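Local coordinates for protein putative alkaline phosphatase (PDB 4F1V) that binds phosphate with high affinity in the periplasm and probably hands it to an ABC transporter for import into the cell, at residues Q192-A197 against R204-S209; S94-F99 against D211-T216. All coordinates share one frame; numbering follows the deposited sequence.

Contact 1 (Q192-A197 against R204-S209); sequences QGVMTA and RITYMS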
# COMPACT_ATOMS: atom_id res chain seq x y z
N GLN A 192 -11.14 -2.12 7.01
CA GLN A 192 -11.97 -2.38 8.16
C GLN A 192 -13.13 -3.28 7.83
O GLN A 192 -13.52 -4.15 8.63
CB GLN A 192 -12.41 -1.00 8.75
CG GLN A 192 -11.23 -0.14 9.24
CD GLN A 192 -11.57 1.32 9.43
OE1 GLN A 192 -11.79 2.10 8.45
NE2 GLN A 192 -11.72 1.76 10.72
N GLY A 193 -13.75 -3.09 6.68
CA GLY A 193 -14.88 -3.95 6.27
C GLY A 193 -14.43 -5.42 6.18
O GLY A 193 -15.19 -6.34 6.59
N VAL A 194 -13.23 -5.67 5.68
CA VAL A 194 -12.69 -7.05 5.65
C VAL A 194 -12.49 -7.55 7.10
O VAL A 194 -12.84 -8.72 7.38
CB VAL A 194 -11.42 -7.13 4.81
CG1 VAL A 194 -10.63 -8.38 5.18
CG2 VAL A 194 -11.75 -7.11 3.32
N MET A 195 -11.89 -6.76 7.98
CA MET A 195 -11.71 -7.25 9.36
C MET A 195 -13.03 -7.56 10.03
O MET A 195 -13.13 -8.53 10.82
CB MET A 195 -10.86 -6.31 10.16
CG MET A 195 -9.42 -6.24 9.73
SD MET A 195 -8.52 -7.84 9.73
CE MET A 195 -8.45 -8.22 11.47
N THR A 196 -14.07 -6.74 9.78
CA THR A 196 -15.39 -7.03 10.30
C THR A 196 -15.93 -8.36 9.79
O THR A 196 -16.44 -9.20 10.53
CB THR A 196 -16.36 -5.85 9.97
OG1 THR A 196 -15.87 -4.71 10.68
CG2 THR A 196 -17.80 -6.17 10.29
N ALA A 197 -15.74 -8.59 8.47
CA ALA A 197 -16.19 -9.85 7.89
C ALA A 197 -15.36 -11.03 8.43
O ALA A 197 -15.92 -12.14 8.60
CB ALA A 197 -16.09 -9.79 6.34
N ARG A 204 -12.16 -18.10 9.03
CA ARG A 204 -11.88 -17.14 7.95
C ARG A 204 -10.45 -16.69 7.97
O ARG A 204 -9.80 -16.63 9.03
CB ARG A 204 -12.88 -15.96 8.03
CG ARG A 204 -14.29 -16.40 7.68
CD ARG A 204 -15.29 -15.27 7.71
NE ARG A 204 -16.61 -15.82 7.33
CZ ARG A 204 -17.63 -15.06 6.92
NH1 ARG A 204 -17.61 -13.76 6.96
NH2 ARG A 204 -18.69 -15.68 6.50
N ILE A 205 -9.92 -16.32 6.81
CA ILE A 205 -8.54 -15.88 6.65
C ILE A 205 -8.51 -14.78 5.56
O ILE A 205 -9.32 -14.81 4.64
CB ILE A 205 -7.60 -17.09 6.26
CG1 ILE A 205 -6.13 -16.69 6.32
CG2 ILE A 205 -7.99 -17.71 4.94
CD1 ILE A 205 -5.24 -17.93 6.44
N THR A 206 -7.56 -13.87 5.65
CA THR A 206 -7.44 -12.79 4.64
C THR A 206 -5.99 -12.28 4.60
O THR A 206 -5.12 -12.79 5.31
CB THR A 206 -8.46 -11.66 4.93
OG1 THR A 206 -8.58 -10.80 3.80
CG2 THR A 206 -8.07 -10.84 6.12
N TYR A 207 -5.81 -11.26 3.75
CA TYR A 207 -4.59 -10.49 3.64
C TYR A 207 -4.91 -9.05 4.03
O TYR A 207 -6.03 -8.57 3.80
CB TYR A 207 -4.02 -10.56 2.19
CG TYR A 207 -5.00 -10.10 1.14
CD1 TYR A 207 -5.00 -8.78 0.70
CD2 TYR A 207 -5.98 -10.96 0.65
CE1 TYR A 207 -5.94 -8.32 -0.23
CE2 TYR A 207 -6.90 -10.50 -0.29
CZ TYR A 207 -6.90 -9.21 -0.73
OH TYR A 207 -7.86 -8.77 -1.61
N MET A 208 -3.94 -8.34 4.66
CA MET A 208 -4.35 -7.11 5.37
C MET A 208 -3.19 -6.19 5.70
O MET A 208 -2.07 -6.64 6.04
CB MET A 208 -5.02 -7.54 6.70
CG MET A 208 -5.65 -6.46 7.54
SD MET A 208 -6.86 -5.40 6.69
CE MET A 208 -8.00 -6.64 6.13
N SER A 209 -3.49 -4.90 5.68
CA SER A 209 -2.65 -3.89 6.31
C SER A 209 -2.15 -4.36 7.69
O SER A 209 -2.98 -4.82 8.49
CB SER A 209 -3.48 -2.60 6.54
OG SER A 209 -2.80 -1.71 7.33
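The carbonyl oxygen of Ala197 takes the one hydrogen bond between helix residues 192-197 and segment 204-209: Arg204 NH1 lies 2.9 Å from Ala197 O, with an N-H...O angle of 152°. The contact is the returning half of a beta-alpha-beta crossover in one lobe of this Venus-flytrap protein. The chain leaves strand 186-188, runs through helix 190-198 and re-enters the sheet as strand 204-205, with strand 138-142 between the two. Arg204 reaches back to the helix with a fully extended chain from CG to NE. Its guanidinium meets the oxygen near its edge, and the donor stands 33° out of the carbonyl plane, while Arg204 CD packs at 3.3 Å from Ala197 O. Since Ala197 lies near the C-terminal end of the helix, the positive group probably gains from the negative end of the helix dipole.

Further along, the contact becomes apolar. Met208 CG is anti to the backbone N (chi1 -174°), which directs the side chain at the helix; the chain then bends so that its methyl CE touches both Val194 and Met195. The sulfur Met195 SD lies 3.8 Å from Met208 CE, while Met195 CG approaches Met208 SD at 4.1 Å, the two thioethers crossing at a slant. Met208 CE also lies 3.7 Å from Val194 CB and nearer still to Val194 CG1, although Val194 has two modelled conformers and that tightness is doubtful. Val194 also touches Val140 and Arg142 of strand 138-142, on the sheet beneath the helix. Thr206 uses its hydroxyl on Val140 O, and in the conformer described Thr206 CG2 is 3.7 Å from Val194 CG1.

Contact 2 (S94-F99 against D211-T216); sequences SVAIPF and DFAAPT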
# COMPACT_ATOMS: atom_id res chain seq x y z
N SER A 94 4.63 -4.34 5.56
CA SER A 94 4.37 -5.75 5.35
C SER A 94 2.87 -5.92 4.88
O SER A 94 2.09 -4.97 4.92
CB SER A 94 4.61 -6.57 6.62
OG SER A 94 3.70 -6.13 7.64
N VAL A 95 2.55 -7.14 4.47
CA VAL A 95 1.18 -7.55 4.26
C VAL A 95 0.94 -8.75 5.21
O VAL A 95 1.62 -9.79 5.06
CB VAL A 95 0.89 -7.94 2.80
CG1 VAL A 95 -0.57 -8.43 2.68
CG2 VAL A 95 1.19 -6.79 1.87
N ALA A 96 0.05 -8.56 6.17
CA ALA A 96 -0.24 -9.57 7.20
C ALA A 96 -1.37 -10.55 6.73
O ALA A 96 -2.15 -10.19 5.85
CB ALA A 96 -0.68 -8.83 8.48
N ILE A 97 -1.40 -11.69 7.40
CA ILE A 97 -2.36 -12.75 7.12
C ILE A 97 -3.14 -13.06 8.42
O ILE A 97 -2.90 -14.08 9.08
CB ILE A 97 -1.66 -14.02 6.55
CG1 ILE A 97 -0.77 -13.69 5.34
CG2 ILE A 97 -2.72 -15.07 6.15
CD1 ILE A 97 -1.43 -13.10 4.14
N PRO A 98 -4.07 -12.16 8.80
CA PRO A 98 -4.89 -12.42 9.99
C PRO A 98 -5.96 -13.49 9.65
O PRO A 98 -6.41 -13.61 8.53
CB PRO A 98 -5.50 -11.06 10.32
CG PRO A 98 -5.65 -10.43 8.93
CD PRO A 98 -4.42 -10.88 8.18
N PHE A 99 -6.38 -14.19 10.72
CA PHE A 99 -7.38 -15.22 10.57
C PHE A 99 -8.20 -15.35 11.86
O PHE A 99 -7.73 -14.94 12.93
CB PHE A 99 -6.76 -16.58 10.17
CG PHE A 99 -5.81 -17.14 11.21
CD1 PHE A 99 -6.25 -17.95 12.24
CD2 PHE A 99 -4.43 -16.81 11.20
CE1 PHE A 99 -5.40 -18.42 13.22
CE2 PHE A 99 -3.59 -17.26 12.18
CZ PHE A 99 -4.06 -18.07 13.20
N ASP A 211 -1.46 -2.56 10.13
CA ASP A 211 -2.20 -1.80 11.17
C ASP A 211 -3.50 -2.49 11.52
O ASP A 211 -3.75 -2.95 12.63
CB ASP A 211 -2.46 -0.37 10.67
CG ASP A 211 -3.39 0.37 11.64
OD1 ASP A 211 -4.29 1.07 11.18
OD2 ASP A 211 -3.19 0.17 12.89
N PHE A 212 -4.39 -2.69 10.56
CA PHE A 212 -5.68 -3.25 10.81
C PHE A 212 -5.67 -4.78 11.16
O PHE A 212 -6.67 -5.30 11.68
CB PHE A 212 -6.63 -2.98 9.65
CG PHE A 212 -6.97 -1.49 9.52
CD1 PHE A 212 -7.74 -0.83 10.50
CD2 PHE A 212 -6.43 -0.73 8.51
CE1 PHE A 212 -8.01 0.53 10.41
CE2 PHE A 212 -6.76 0.63 8.40
CZ PHE A 212 -7.52 1.27 9.38
N ALA A 213 -4.57 -5.47 10.88
CA ALA A 213 -4.53 -6.91 11.13
C ALA A 213 -4.55 -7.29 12.60
O ALA A 213 -4.88 -8.43 12.91
CB ALA A 213 -3.33 -7.55 10.45
N ALA A 214 -4.16 -6.36 13.48
CA ALA A 214 -4.21 -6.62 14.91
C ALA A 214 -4.56 -5.33 15.61
O ALA A 214 -4.08 -4.26 15.23
CB ALA A 214 -2.87 -7.14 15.47
N PRO A 215 -5.32 -5.40 16.71
CA PRO A 215 -5.66 -4.17 17.44
C PRO A 215 -4.48 -3.46 18.11
O PRO A 215 -4.56 -2.26 18.43
CB PRO A 215 -6.67 -4.64 18.50
CG PRO A 215 -7.20 -5.87 18.02
CD PRO A 215 -6.13 -6.55 17.20
N THR A 216 -3.40 -4.19 18.40
CA THR A 216 -2.17 -3.68 18.99
C THR A 216 -1.01 -4.20 18.17
O THR A 216 -1.10 -5.28 17.59
CB THR A 216 -2.00 -4.17 20.49
OG1 THR A 216 -1.73 -5.58 20.47
CG2 THR A 216 -3.18 -3.78 21.34
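Ala96 and Ala213 point their methyl groups at each other almost tip to tip, the two CB atoms 3.5 Å apart, and the ring of Pro98 closes in beside them. Segment 94-99 is one of the connections between the lobes of the Venus-flytrap fold, leading from strand 85-94 of the five-stranded sheet into strand 99-100 at the margin of the other. Segment 211-216 opens with a type I beta turn, Asp211 to Ala214. Phe212 and Ala213 form its corner, both with helical backbone angles (Ala213 phi -68°, psi -21°), and this corner brings the Ala213 methyl out against segment 94-99.

That methyl fits the angle between Ala96 and Pro98. It lies over one face of the proline ring, well offset toward the CB, CG and CD side, and sits about equally far from these three ring atoms: Ala213 CB is 4.1 Å from Pro98 CB, 4.0 Å from Pro98 CG and 4.2 Å from Pro98 CD. Ala96 and Pro98 both turn toward the turn, whereas Ile97 between them turns the other way and packs on Ile205. The backbones come close here, with the CA atoms of Pro98 and Ala213 5.6 Å apart. The joint is buried and carried by van der Waals contact.

Neighbouring groups complete the surroundings. Pro242 lies against Ala96, and Met195 and Leu198 of helix 190-198 lie against Pro98, while in the conformer described the side chain of Phe212 leads away from segment 94-99 to Ser191 and Gln192 on the same helix. The ring of Pro98 also meets the turn's backbone, with Pro98 CB 3.7 Å from the carbonyl oxygen Ala213 O.

Contacts 1 and 2 have centres about 8 Å apart and share segment 204-209 as a go-between: the side chains of Arg204, Thr206 and Met208 face helix 190-198, while its backbone pairs with segment 94-99. Met208 O lies 2.9 Å from Ala96 N and Thr206 N lies 3.1 Å from Pro98 O, both probable hydrogen bonds. Pro98 also packs on Met195, Thr206 and Met208, joining the two apolar clusters. The bound hydrogenphosphate is about 8 Å from the side chain of Met208 and about 12 Å from that of Ala213. From the same segment, Tyr207 OH hydrogen-bonds to Arg142 N and Ser209 OG to Leu10 O; Arg142 and Leu10 belong to the phosphate pocket.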